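Local coordinates for capsid protein (Infectious hypodermal and hematopoietic necrosis virus, PDB 3N7X), which builds the icosahedral shell of a small shrimp-infecting densovirus from sixty copies of a beta-barrel subunit, and binds calcium ions, at residues P234-Q239 / V251-H256; T217-G222 / I240-P245; C73-L76 / N80-L83; S269-K272 / E278-L281; M106-W111 / L306-Y311. All blocks are in the same frame, centred on the assembly; numbering follows the deposited sequence.

In the fold
Interactions 1, 2 and 5 cluster at one end of the subunit. The centres of interactions 1 and 2 lie 10 Å apart, and they touch through Val251 of interaction 1, whose O meets Asn219 ND2 at 3.0 Å and Trp242 NE1 at 3.1 Å. Interaction 5 adjoins interaction 2, Tyr221 O lying 2.7 Å from Trp111 N, and all three reach another subunit. Interaction 3 sits between the beta sheets, its centre about 3 Å from that of the chain, and interaction 4 lies on the far side, 42 to 52 Å from the cluster, centre to centre. The last two approach the calcium sites: Leu81 is about 9 Å from Gln176, and Lys272 about 7 Å from Glu191, between side chains.

Interaction 1 (P234-Q239 / V251-H256); sequences PKWGGQ and VYPADH
Trp236 lays one face of its indole against Tyr252 and Pro253, two consecutive residues further along the same long loop. This loop runs from strand 220-221 to strand 264-268 of the jelly-roll capsid subunit, and no hydrogen bond passes directly between the two arms, which meet through side chains and one water. The main overlap is a CH-pi contact: Tyr252 CB sits 3.7 Å from the centroid of the six-membered ring of Trp236, only 4° off the ring normal. Pro253 covers the neighbouring five-membered ring of Trp236, its CD 4.2 Å from that centroid. Proline suits this place because its stiff ring offers C-H groups to a flat indole.

The phenol ring of Tyr252 leans over the indole with the two planes 39° apart, neither stacked nor edge-to-face. It gets there because CG is wedged between the backbone N and the carbonyl carbon (chi1 68°), which folds the ring back over Trp236. Trp242 meets Trp236 edge-to-face, while Tyr252 packs on the same residue of two neighbouring subunits, consistent with a threefold junction.

Tryptophan also brings a polar N-H to this buried place, and one water satisfies it: the water accepts from Trp236 NE1 at 3.1 Å and donates to Pro253 O at 3.2 Å.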
# COMPACT_ATOMS: atom_id res chain seq x y z
N PRO A 234 -25.48 -35.72 82.22
CA PRO A 234 -26.29 -34.50 82.11
C PRO A 234 -27.13 -34.36 80.85
O PRO A 234 -26.61 -34.23 79.74
CB PRO A 234 -25.25 -33.39 82.26
CG PRO A 234 -24.27 -34.00 83.20
CD PRO A 234 -24.10 -35.39 82.63
N LYS A 235 -28.44 -34.36 81.04
CA LYS A 235 -29.41 -34.21 79.96
C LYS A 235 -30.61 -33.52 80.57
O LYS A 235 -30.92 -33.73 81.74
CB LYS A 235 -29.82 -35.58 79.41
CG LYS A 235 -28.89 -36.15 78.36
CD LYS A 235 -29.05 -35.40 77.05
CE LYS A 235 -28.32 -36.07 75.91
NZ LYS A 235 -28.47 -35.31 74.65
N TRP A 236 -31.30 -32.69 79.79
CA TRP A 236 -32.46 -31.96 80.28
C TRP A 236 -33.64 -32.13 79.33
O TRP A 236 -33.52 -31.82 78.15
CB TRP A 236 -32.12 -30.48 80.44
CG TRP A 236 -33.19 -29.66 81.07
CD1 TRP A 236 -34.33 -29.19 80.48
CD2 TRP A 236 -33.25 -29.23 82.44
NE1 TRP A 236 -35.10 -28.50 81.39
CE2 TRP A 236 -34.46 -28.51 82.60
CE3 TRP A 236 -32.40 -29.40 83.54
CZ2 TRP A 236 -34.83 -27.95 83.83
CZ3 TRP A 236 -32.77 -28.83 84.77
CH2 TRP A 236 -33.98 -28.12 84.90
N GLY A 237 -34.76 -32.61 79.85
CA GLY A 237 -35.93 -32.80 79.01
C GLY A 237 -36.99 -33.68 79.65
O GLY A 237 -36.66 -34.63 80.36
N GLY A 238 -38.25 -33.36 79.41
CA GLY A 238 -39.34 -34.13 79.98
C GLY A 238 -39.26 -34.19 81.49
O GLY A 238 -39.15 -33.16 82.15
N GLN A 239 -39.32 -35.40 82.04
CA GLN A 239 -39.25 -35.58 83.49
C GLN A 239 -37.81 -35.47 83.98
O GLN A 239 -37.57 -35.28 85.17
CB GLN A 239 -39.81 -36.95 83.86
CG GLN A 239 -38.90 -38.10 83.46
CD GLN A 239 -39.52 -39.46 83.76
OE1 GLN A 239 -39.99 -39.71 84.87
NE2 GLN A 239 -39.51 -40.35 82.77
N VAL A 251 -28.98 -23.25 85.89
CA VAL A 251 -28.73 -22.91 84.49
C VAL A 251 -29.19 -24.10 83.67
O VAL A 251 -28.75 -25.22 83.88
CB VAL A 251 -27.23 -22.63 84.25
CG1 VAL A 251 -26.98 -22.34 82.78
CG2 VAL A 251 -26.79 -21.45 85.09
N TYR A 252 -30.10 -23.85 82.73
CA TYR A 252 -30.65 -24.92 81.90
C TYR A 252 -31.37 -24.35 80.68
O TYR A 252 -31.63 -23.15 80.61
CB TYR A 252 -31.67 -25.71 82.72
CG TYR A 252 -32.89 -24.89 83.04
CD1 TYR A 252 -32.81 -23.77 83.87
CD2 TYR A 252 -34.13 -25.21 82.49
CE1 TYR A 252 -33.94 -22.99 84.14
CE2 TYR A 252 -35.27 -24.44 82.75
CZ TYR A 252 -35.16 -23.33 83.57
OH TYR A 252 -36.28 -22.55 83.82
N PRO A 253 -31.72 -25.21 79.71
CA PRO A 253 -32.42 -24.76 78.50
C PRO A 253 -33.93 -24.68 78.78
O PRO A 253 -34.66 -25.67 78.62
CB PRO A 253 -32.07 -25.85 77.49
CG PRO A 253 -32.01 -27.08 78.35
CD PRO A 253 -31.26 -26.61 79.58
N ALA A 254 -34.40 -23.51 79.20
CA ALA A 254 -35.81 -23.29 79.54
C ALA A 254 -36.66 -22.87 78.35
O ALA A 254 -37.87 -23.09 78.29
CB ALA A 254 -35.92 -22.22 80.62
N ASP A 255 -35.97 -22.24 77.41
CA ASP A 255 -36.51 -21.68 76.19
C ASP A 255 -37.26 -22.62 75.23
O ASP A 255 -38.27 -22.24 74.64
CB ASP A 255 -35.33 -21.04 75.46
CG ASP A 255 -35.74 -20.24 74.27
OD1 ASP A 255 -36.32 -19.15 74.47
OD2 ASP A 255 -35.49 -20.72 73.15
N HIS A 256 -36.77 -23.84 75.09
CA HIS A 256 -37.35 -24.79 74.13
C HIS A 256 -37.25 -26.23 74.62
O HIS A 256 -36.59 -26.53 75.61
CB HIS A 256 -36.55 -24.69 72.85
CG HIS A 256 -35.10 -25.02 73.04
ND1 HIS A 256 -34.27 -24.25 73.83
CD2 HIS A 256 -34.36 -26.09 72.65
CE1 HIS A 256 -33.09 -24.84 73.92
NE2 HIS A 256 -33.12 -25.95 73.22
O HOH W 1 -37.26 -26.57 80.34

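Interaction 2 (T217-G222 / I240-P245); sequences TRNWYG and IKWDKP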
# COMPACT_ATOMS: atom_id res chain seq x y z
N THR A 217 -23.11 -29.62 78.04
CA THR A 217 -21.87 -29.06 78.57
C THR A 217 -21.92 -27.63 79.08
O THR A 217 -20.86 -27.04 79.33
CB THR A 217 -20.76 -29.15 77.52
OG1 THR A 217 -21.18 -28.49 76.32
CG2 THR A 217 -20.44 -30.60 77.20
N ARG A 218 -23.11 -27.06 79.25
CA ARG A 218 -23.19 -25.69 79.72
C ARG A 218 -22.77 -25.53 81.19
O ARG A 218 -22.34 -24.45 81.60
CB ARG A 218 -24.61 -25.13 79.53
CG ARG A 218 -25.60 -25.47 80.64
CD ARG A 218 -27.00 -25.13 80.18
NE ARG A 218 -27.38 -25.96 79.04
CZ ARG A 218 -28.20 -25.59 78.06
NH1 ARG A 218 -28.75 -24.39 78.07
NH2 ARG A 218 -28.47 -26.44 77.08
N ASN A 219 -22.89 -26.60 81.97
CA ASN A 219 -22.52 -26.55 83.39
C ASN A 219 -21.42 -27.52 83.78
O ASN A 219 -21.03 -28.40 83.02
CB ASN A 219 -23.73 -26.88 84.28
CG ASN A 219 -24.91 -25.99 84.01
OD1 ASN A 219 -24.78 -24.76 83.95
ND2 ASN A 219 -26.08 -26.59 83.87
N TRP A 220 -20.93 -27.33 85.01
CA TRP A 220 -19.94 -28.22 85.61
C TRP A 220 -20.79 -28.91 86.68
O TRP A 220 -21.67 -28.29 87.28
CB TRP A 220 -18.81 -27.44 86.28
CG TRP A 220 -17.80 -26.85 85.33
CD1 TRP A 220 -17.64 -25.53 85.02
CD2 TRP A 220 -16.83 -27.57 84.56
NE1 TRP A 220 -16.62 -25.39 84.10
CE2 TRP A 220 -16.11 -26.62 83.80
CE3 TRP A 220 -16.50 -28.93 84.43
CZ2 TRP A 220 -15.07 -26.98 82.93
CZ3 TRP A 220 -15.46 -29.29 83.57
CH2 TRP A 220 -14.76 -28.32 82.82
N TYR A 221 -20.53 -30.19 86.93
CA TYR A 221 -21.29 -30.93 87.92
C TYR A 221 -20.37 -31.45 89.02
O TYR A 221 -19.20 -31.76 88.76
CB TYR A 221 -22.02 -32.09 87.24
CG TYR A 221 -23.05 -31.59 86.24
CD1 TYR A 221 -24.37 -31.37 86.62
CD2 TYR A 221 -22.67 -31.23 84.94
CE1 TYR A 221 -25.29 -30.79 85.75
CE2 TYR A 221 -23.58 -30.65 84.06
CZ TYR A 221 -24.89 -30.43 84.47
OH TYR A 221 -25.79 -29.82 83.63
N GLY A 222 -20.89 -31.52 90.24
CA GLY A 222 -20.07 -31.99 91.34
C GLY A 222 -20.51 -33.33 91.93
O GLY A 222 -21.50 -33.91 91.49
N ILE A 240 -36.86 -35.59 83.06
CA ILE A 240 -35.45 -35.54 83.39
C ILE A 240 -34.91 -34.14 83.62
O ILE A 240 -35.07 -33.26 82.78
CB ILE A 240 -34.60 -36.18 82.28
CG1 ILE A 240 -35.11 -37.58 81.97
CG2 ILE A 240 -33.14 -36.21 82.71
CD1 ILE A 240 -35.10 -38.51 83.17
N LYS A 241 -34.25 -33.94 84.75
CA LYS A 241 -33.68 -32.64 85.07
C LYS A 241 -32.58 -32.76 86.11
O LYS A 241 -32.61 -33.65 86.95
CB LYS A 241 -34.76 -31.71 85.61
CG LYS A 241 -35.24 -32.07 87.00
CD LYS A 241 -36.26 -31.07 87.49
CE LYS A 241 -36.45 -31.14 89.00
NZ LYS A 241 -37.03 -32.43 89.43
N TRP A 242 -31.59 -31.86 86.04
CA TRP A 242 -30.50 -31.85 87.01
C TRP A 242 -30.86 -30.79 88.04
O TRP A 242 -31.84 -30.06 87.85
CB TRP A 242 -29.16 -31.55 86.33
CG TRP A 242 -29.12 -30.30 85.50
CD1 TRP A 242 -29.21 -29.01 85.94
CD2 TRP A 242 -28.95 -30.22 84.08
NE1 TRP A 242 -29.09 -28.13 84.88
CE2 TRP A 242 -28.93 -28.85 83.73
CE3 TRP A 242 -28.80 -31.18 83.06
CZ2 TRP A 242 -28.77 -28.42 82.41
CZ3 TRP A 242 -28.64 -30.75 81.75
CH2 TRP A 242 -28.63 -29.38 81.43
N ASP A 243 -30.09 -30.68 89.11
CA ASP A 243 -30.40 -29.70 90.15
C ASP A 243 -29.44 -28.54 90.27
O ASP A 243 -28.27 -28.63 89.89
CB ASP A 243 -30.52 -30.39 91.51
CG ASP A 243 -31.58 -31.48 91.51
OD1 ASP A 243 -32.72 -31.21 91.06
OD2 ASP A 243 -31.28 -32.60 91.97
N LYS A 244 -29.95 -27.44 90.82
CA LYS A 244 -29.20 -26.21 91.00
C LYS A 244 -28.06 -26.33 92.00
O LYS A 244 -28.04 -27.23 92.84
CB LYS A 244 -30.13 -25.09 91.47
CG LYS A 244 -30.66 -25.30 92.90
CD LYS A 244 -31.61 -24.18 93.34
CE LYS A 244 -30.92 -22.82 93.46
NZ LYS A 244 -29.90 -22.78 94.54
N PRO A 245 -27.07 -25.43 91.91
CA PRO A 245 -25.93 -25.43 92.82
C PRO A 245 -26.42 -25.07 94.23
O PRO A 245 -27.50 -24.50 94.38
CB PRO A 245 -25.02 -24.34 92.24
CG PRO A 245 -25.36 -24.35 90.77
CD PRO A 245 -26.86 -24.48 90.79
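Tyr221 sets its hydroxyl over the indole of Trp242, with OH 3.1 Å above the centre of the ring system and 3.2 Å from Trp242 CD2. The phenol comes edge first: its ring meets the five-membered ring of Trp242 in an edge-to-face pair, centroids 5.4 Å apart and planes at 72°. OH leads, and Tyr221 CE1 behind it is 3.9 Å from Trp242 CG. Trp242 CG stands between its backbone N and carbonyl carbon (chi1 53°), which presents the indole face to Tyr221.

Asn219 works beside them. Its ND2 donates to Tyr221 OH over 3.3 Å in a nearly straight bond, close to the plane of its own amide, and passes 3.5 Å from Trp242 NE1. Further out, Val251 O takes hydrogen bonds from both Asn219 ND2 and Trp242 NE1. Arg218 borders the indole with its methylene, CD to Trp242 CZ2 4.4 Å. Its guanidinium is occupied by a salt bridge to Asp216 and a hydrogen bond from NH1 to the backbone O of Asp255 of a neighbouring subunit.

The contact ties the short strand 220-221, which pairs in parallel with strand 312-313, to the long loop that follows it. Tyrosine suits the place because its ring packs while its oxygen accepts a bond. That bond fixes where the hydroxyl sits over the indole, whereas the edge-to-face packing would set the turn of the ring; Val251 O satisfies the indole N-H.

Interaction 3 (C73-L76 / N80-L83); sequences CLPL and NLYL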
# COMPACT_ATOMS: atom_id res chain seq x y z
N CYS A 73 -32.70 -54.03 79.25
CA CYS A 73 -32.46 -52.61 79.10
C CYS A 73 -30.97 -52.30 79.24
O CYS A 73 -30.29 -52.89 80.07
CB CYS A 73 -33.24 -51.82 80.16
SG CYS A 73 -32.87 -50.05 80.20
N LEU A 74 -30.48 -51.40 78.39
CA LEU A 74 -29.08 -50.99 78.46
C LEU A 74 -29.08 -49.48 78.66
O LEU A 74 -29.22 -48.72 77.71
CB LEU A 74 -28.33 -51.36 77.17
CG LEU A 74 -26.88 -50.85 77.12
CD1 LEU A 74 -26.12 -51.25 78.38
CD2 LEU A 74 -26.19 -51.42 75.89
N PRO A 75 -28.93 -49.04 79.91
CA PRO A 75 -28.91 -47.61 80.26
C PRO A 75 -27.57 -46.93 79.98
O PRO A 75 -26.77 -46.73 80.89
CB PRO A 75 -29.26 -47.63 81.74
CG PRO A 75 -28.54 -48.85 82.21
CD PRO A 75 -28.82 -49.87 81.12
N LEU A 76 -27.35 -46.56 78.72
CA LEU A 76 -26.12 -45.91 78.31
C LEU A 76 -25.87 -44.59 79.00
O LEU A 76 -24.75 -44.10 79.01
CB LEU A 76 -26.12 -45.64 76.81
CG LEU A 76 -26.29 -46.86 75.92
CD1 LEU A 76 -26.11 -46.45 74.48
CD2 LEU A 76 -25.26 -47.90 76.31
N ASN A 80 -22.18 -44.70 85.81
CA ASN A 80 -21.66 -45.82 86.59
C ASN A 80 -21.14 -46.95 85.72
O ASN A 80 -20.19 -47.64 86.10
CB ASN A 80 -22.74 -46.35 87.52
CG ASN A 80 -23.44 -45.25 88.28
OD1 ASN A 80 -24.13 -44.41 87.69
ND2 ASN A 80 -23.28 -45.24 89.60
N LEU A 81 -21.76 -47.15 84.56
CA LEU A 81 -21.34 -48.23 83.68
C LEU A 81 -19.97 -48.00 83.06
O LEU A 81 -19.35 -48.94 82.58
CB LEU A 81 -22.37 -48.43 82.56
CG LEU A 81 -23.77 -48.88 82.97
CD1 LEU A 81 -24.62 -49.06 81.72
CD2 LEU A 81 -23.71 -50.19 83.76
N TYR A 82 -19.50 -46.76 83.09
CA TYR A 82 -18.21 -46.43 82.50
C TYR A 82 -17.09 -46.22 83.51
O TYR A 82 -15.94 -46.54 83.25
CB TYR A 82 -18.33 -45.18 81.63
CG TYR A 82 -19.44 -45.22 80.61
CD1 TYR A 82 -19.20 -45.65 79.30
CD2 TYR A 82 -20.73 -44.81 80.94
CE1 TYR A 82 -20.23 -45.66 78.35
CE2 TYR A 82 -21.76 -44.82 80.01
CZ TYR A 82 -21.50 -45.24 78.72
OH TYR A 82 -22.53 -45.23 77.80
N LEU A 83 -17.43 -45.65 84.67
CA LEU A 83 -16.44 -45.37 85.70
C LEU A 83 -16.13 -46.57 86.60
O LEU A 83 -15.17 -46.54 87.38
CB LEU A 83 -16.89 -44.18 86.55
CG LEU A 83 -16.56 -42.79 86.00
CD1 LEU A 83 -16.88 -42.71 84.52
CD2 LEU A 83 -17.33 -41.74 86.77
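An inverse gamma turn centred on Pro75 ends strand 70-74, and there Pro75 and Leu76 meet Leu81 and Tyr82 of the short helix 80-83. The contact lies in the interior of the jelly-roll sandwich: strand 70-74 belongs to one sheet, while Leu76 and Tyr82 also pack on Val118 and Ala116 of strand 111-131 in the other. The turn is marked by a weak bond from Leu76 N to Leu74 O, and proline's fixed ring suits its centre.

Leu81 delivers one methyl, CD1, to the turn. It lies 3.3 Å from Pro75 O, 4.0 Å from Pro75 CG and 4.3 Å from Leu74 CD1, the leucine and proline side chains crossing at about a right angle. CG of Leu81 stands anti to its carbonyl carbon (chi1 -64°), which brings CD1 to the turn. Trp174 of helix 171-176 packs on both Pro75 and Leu81, and that helix carries the calcium-binding Gln176.

Tyr82 makes the polar link. Its OH donates to Leu76 O at 2.8 Å, approaching in the carbonyl plane on a lone pair, with a C=O...O angle of 125°. The carbonyl oxygen in turn lies at the edge of the phenol ring, near its plane, and Leu76 CB is 3.7 Å from the same hydroxyl.

In so buried a place this bond satisfies a loop carbonyl and a phenol together. Being directional, it probably sets the angle of the phenol against the turn, while the methyl contacts of Leu81 are less specific in direction.

Interaction 4 (S269-K272 / E278-L281); sequences SPIK and ELKL
Lys272 and Glu278 lie side by side and point the same way across a single beta bridge, while Ile271 meets Leu279 and Leu281 obliquely next to it. The bridge draws together the two arms of the loop between strands 264-268 and 281-296 of the capsid barrel. Beside it, Leu279 N donates to Ile271 O at 3.1 Å in a nearly straight bond (170°).

Ile271 splits its branches between two leucines. With CG2 anti to the backbone N and CG1 beside it (chi1 -48°), CG2 comes 3.9 Å from Leu279 CD1 and CG1 comes 3.6 Å from Leu281 CD1. A beta-branched residue suits this place, since one side chain covers both alternating leucines. Arg284 and Leu126 of a neighbouring subunit pack on Ile271 and Leu279 respectively.

The polar pair runs as two extended chains in contact along their aliphatic parts, CG to CG 4.0 Å between Lys272 and Glu278. The opposite charges are near each other, but NZ and OE2 are too far apart for a salt bridge. A water spans them, accepting from Lys272 NZ at 3.1 Å and donating to Glu278 OE2 at 2.8 Å. Lys272 also makes a cation-pi contact with Tyr190, next to the calcium-binding Glu191, and Glu278 OE1 takes a hydrogen bond from Phe66 N. Lys272 CE, not the ammonium, is the nearer to Glu278 OE2, at 3.3 Å.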
# COMPACT_ATOMS: atom_id res chain seq x y z
N SER A 269 -35.20 -62.41 69.17
CA SER A 269 -36.51 -62.55 68.54
C SER A 269 -37.13 -63.90 68.90
O SER A 269 -36.57 -64.96 68.62
CB SER A 269 -36.39 -62.40 67.02
OG SER A 269 -37.65 -62.17 66.44
N PRO A 270 -38.31 -63.88 69.55
CA PRO A 270 -39.02 -65.10 69.96
C PRO A 270 -39.63 -65.86 68.79
O PRO A 270 -40.66 -65.46 68.24
CB PRO A 270 -40.07 -64.57 70.92
CG PRO A 270 -40.42 -63.25 70.32
CD PRO A 270 -39.06 -62.68 69.95
N ILE A 271 -39.00 -66.97 68.41
CA ILE A 271 -39.47 -67.77 67.28
C ILE A 271 -40.49 -68.87 67.60
O ILE A 271 -40.19 -69.81 68.33
CB ILE A 271 -38.28 -68.46 66.57
CG1 ILE A 271 -37.17 -67.44 66.31
CG2 ILE A 271 -38.74 -69.09 65.27
CD1 ILE A 271 -37.59 -66.28 65.45
N LYS A 272 -41.69 -68.73 67.05
CA LYS A 272 -42.75 -69.72 67.21
C LYS A 272 -42.90 -70.43 65.87
O LYS A 272 -42.77 -69.80 64.83
CB LYS A 272 -44.09 -69.07 67.55
CG LYS A 272 -44.30 -68.74 69.00
CD LYS A 272 -45.75 -68.35 69.25
CE LYS A 272 -45.95 -67.91 70.69
NZ LYS A 272 -47.35 -67.47 70.99
N GLU A 278 -42.11 -73.50 70.37
CA GLU A 278 -41.30 -72.32 70.68
C GLU A 278 -39.83 -72.72 70.79
O GLU A 278 -39.47 -73.58 71.59
CB GLU A 278 -41.77 -71.66 71.98
CG GLU A 278 -43.23 -71.24 71.95
CD GLU A 278 -43.64 -70.38 73.14
OE1 GLU A 278 -42.82 -70.22 74.08
OE2 GLU A 278 -44.78 -69.87 73.14
N LEU A 279 -38.98 -72.09 69.99
CA LEU A 279 -37.56 -72.39 70.02
C LEU A 279 -36.88 -71.74 71.22
O LEU A 279 -37.38 -70.77 71.78
CB LEU A 279 -36.88 -71.92 68.74
CG LEU A 279 -37.36 -72.55 67.43
CD1 LEU A 279 -36.48 -72.05 66.29
CD2 LEU A 279 -37.30 -74.07 67.51
N LYS A 280 -35.74 -72.30 71.61
CA LYS A 280 -34.96 -71.77 72.71
C LYS A 280 -33.70 -71.19 72.10
O LYS A 280 -32.69 -71.88 71.93
CB LYS A 280 -34.61 -72.87 73.71
CG LYS A 280 -35.82 -73.56 74.33
CD LYS A 280 -35.42 -74.48 75.49
CE LYS A 280 -36.60 -75.29 76.00
NZ LYS A 280 -37.09 -76.27 74.97
N LEU A 281 -33.77 -69.91 71.75
CA LEU A 281 -32.64 -69.23 71.13
C LEU A 281 -32.10 -68.11 72.00
O LEU A 281 -32.80 -67.58 72.87
CB LEU A 281 -33.06 -68.66 69.77
CG LEU A 281 -33.71 -69.62 68.77
CD1 LEU A 281 -34.08 -68.85 67.52
CD2 LEU A 281 -32.75 -70.76 68.43
O HOH W 2 -46.53 -67.81 73.98

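Interaction 5 (M106-W111 / L306-Y311); sequences MKTYGW and LGMLQY
Thr108, in the last turn of helix 97-109, meets Met308 mainly through its backbone: Thr108 O lies 3.4 Å from Met308 CG, and the side chains approach less closely, Thr108 CG2 to Met308 CE 4.3 Å. The same CG2 methyl sits over the centre of the Tyr109 ring, so threonine covers one face of the next residue.

Tyr109 follows and takes the end of Met308. The methyl CE is 3.3 Å from Tyr109 CE1, a tight approach that comes obliquely to the ring. Methionine suits the place because its flexible chain bends at chi2 and chi3 (-72° and -74°) to carry CE round to the phenol. The hydroxyl of Tyr109 reaches beyond this pair and bonds to Gln97 of a neighbouring subunit. Its backbone O turns the other way, to a water that donates to it at 2.8 Å and also lies 2.9 Å from Tyr311 OH.

Gly110 then ends the helix, its N bonded to Met106 O at 3.0 Å. A positive phi of 105° takes the chain out of the helix in a conformation that calls for glycine, and strand 111-131 begins directly after it.

The contact thus fastens the end of a helix to a short helical turn of the loop before strand 312-313, nearly 200 residues later. No direct hydrogen bond crosses it: the grip rests on dispersion from the soft thioether chain, with the shared water giving the carbonyl at the helix end a polar partner.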
# COMPACT_ATOMS: atom_id res chain seq x y z
N MET A 106 -12.92 -34.61 91.00
CA MET A 106 -14.25 -34.54 90.40
C MET A 106 -15.24 -34.04 91.42
O MET A 106 -15.97 -33.08 91.19
CB MET A 106 -14.74 -35.91 89.98
CG MET A 106 -14.13 -36.48 88.76
SD MET A 106 -14.87 -38.10 88.56
CE MET A 106 -16.58 -37.66 88.15
N LYS A 107 -15.29 -34.76 92.53
CA LYS A 107 -16.20 -34.48 93.62
C LYS A 107 -16.19 -33.02 94.05
O LYS A 107 -17.24 -32.40 94.21
CB LYS A 107 -15.86 -35.36 94.82
CG LYS A 107 -16.70 -35.07 96.06
CD LYS A 107 -16.17 -35.79 97.29
CE LYS A 107 -14.75 -35.33 97.62
NZ LYS A 107 -14.20 -35.99 98.85
N THR A 108 -15.00 -32.48 94.25
CA THR A 108 -14.87 -31.12 94.73
C THR A 108 -14.89 -29.99 93.71
O THR A 108 -15.50 -28.96 93.94
CB THR A 108 -13.59 -30.97 95.55
OG1 THR A 108 -13.60 -31.93 96.61
CG2 THR A 108 -13.48 -29.57 96.13
N TYR A 109 -14.23 -30.18 92.57
CA TYR A 109 -14.16 -29.11 91.60
C TYR A 109 -15.06 -29.18 90.38
O TYR A 109 -15.17 -28.20 89.64
CB TYR A 109 -12.70 -28.90 91.21
CG TYR A 109 -11.87 -28.53 92.42
CD1 TYR A 109 -11.96 -27.26 92.98
CD2 TYR A 109 -11.06 -29.48 93.06
CE1 TYR A 109 -11.27 -26.93 94.15
CE2 TYR A 109 -10.37 -29.16 94.24
CZ TYR A 109 -10.49 -27.88 94.77
OH TYR A 109 -9.83 -27.55 95.94
N GLY A 110 -15.69 -30.32 90.14
CA GLY A 110 -16.59 -30.41 89.01
C GLY A 110 -16.14 -31.17 87.78
O GLY A 110 -14.94 -31.32 87.51
N TRP A 111 -17.12 -31.62 87.00
CA TRP A 111 -16.85 -32.38 85.80
C TRP A 111 -17.98 -32.26 84.77
O TRP A 111 -19.06 -31.76 85.08
CB TRP A 111 -16.66 -33.86 86.16
CG TRP A 111 -17.75 -34.37 87.07
CD1 TRP A 111 -17.70 -34.46 88.43
CD2 TRP A 111 -19.05 -34.83 86.68
NE1 TRP A 111 -18.90 -34.94 88.91
CE2 TRP A 111 -19.74 -35.18 87.86
CE3 TRP A 111 -19.70 -34.98 85.45
CZ2 TRP A 111 -21.05 -35.68 87.85
CZ3 TRP A 111 -21.01 -35.47 85.43
CH2 TRP A 111 -21.67 -35.81 86.63
N LEU A 306 -14.14 -22.22 97.67
CA LEU A 306 -15.55 -22.42 98.00
C LEU A 306 -16.43 -21.89 96.89
O LEU A 306 -17.62 -22.21 96.81
CB LEU A 306 -15.90 -21.69 99.29
CG LEU A 306 -15.25 -22.24 100.56
CD1 LEU A 306 -15.56 -21.29 101.71
CD2 LEU A 306 -15.77 -23.65 100.85
N GLY A 307 -15.84 -21.07 96.02
CA GLY A 307 -16.57 -20.47 94.93
C GLY A 307 -17.37 -21.43 94.06
O GLY A 307 -18.45 -21.07 93.59
N MET A 308 -16.85 -22.63 93.85
CA MET A 308 -17.54 -23.59 93.01
C MET A 308 -18.96 -23.89 93.49
O MET A 308 -19.80 -24.36 92.72
CB MET A 308 -16.73 -24.89 92.87
CG MET A 308 -16.75 -25.81 94.08
SD MET A 308 -15.80 -25.22 95.49
CE MET A 308 -14.14 -25.51 94.92
N LEU A 309 -19.24 -23.61 94.76
CA LEU A 309 -20.57 -23.86 95.29
C LEU A 309 -21.64 -23.03 94.58
O LEU A 309 -22.83 -23.36 94.63
CB LEU A 309 -20.62 -23.54 96.79
CG LEU A 309 -19.82 -24.46 97.71
CD1 LEU A 309 -19.97 -24.01 99.15
CD2 LEU A 309 -20.29 -25.90 97.55
N GLN A 310 -21.21 -21.96 93.92
CA GLN A 310 -22.13 -21.08 93.21
C GLN A 310 -22.51 -21.56 91.82
O GLN A 310 -23.53 -21.13 91.28
CB GLN A 310 -21.54 -19.68 93.09
CG GLN A 310 -21.46 -18.89 94.37
CD GLN A 310 -20.98 -17.48 94.14
OE1 GLN A 310 -21.57 -16.73 93.36
NE2 GLN A 310 -19.90 -17.10 94.80
N TYR A 311 -21.70 -22.44 91.23
CA TYR A 311 -22.01 -22.90 89.88
C TYR A 311 -22.00 -24.41 89.65
O TYR A 311 -22.44 -24.86 88.60
CB TYR A 311 -21.08 -22.21 88.87
CG TYR A 311 -19.61 -22.47 89.11
CD1 TYR A 311 -19.02 -23.66 88.70
CD2 TYR A 311 -18.82 -21.53 89.77
CE1 TYR A 311 -17.67 -23.91 88.95
CE2 TYR A 311 -17.47 -21.77 90.02
CZ TYR A 311 -16.90 -22.97 89.60
OH TYR A 311 -15.56 -23.21 89.85
O HOH W 3 -13.99 -25.67 90.15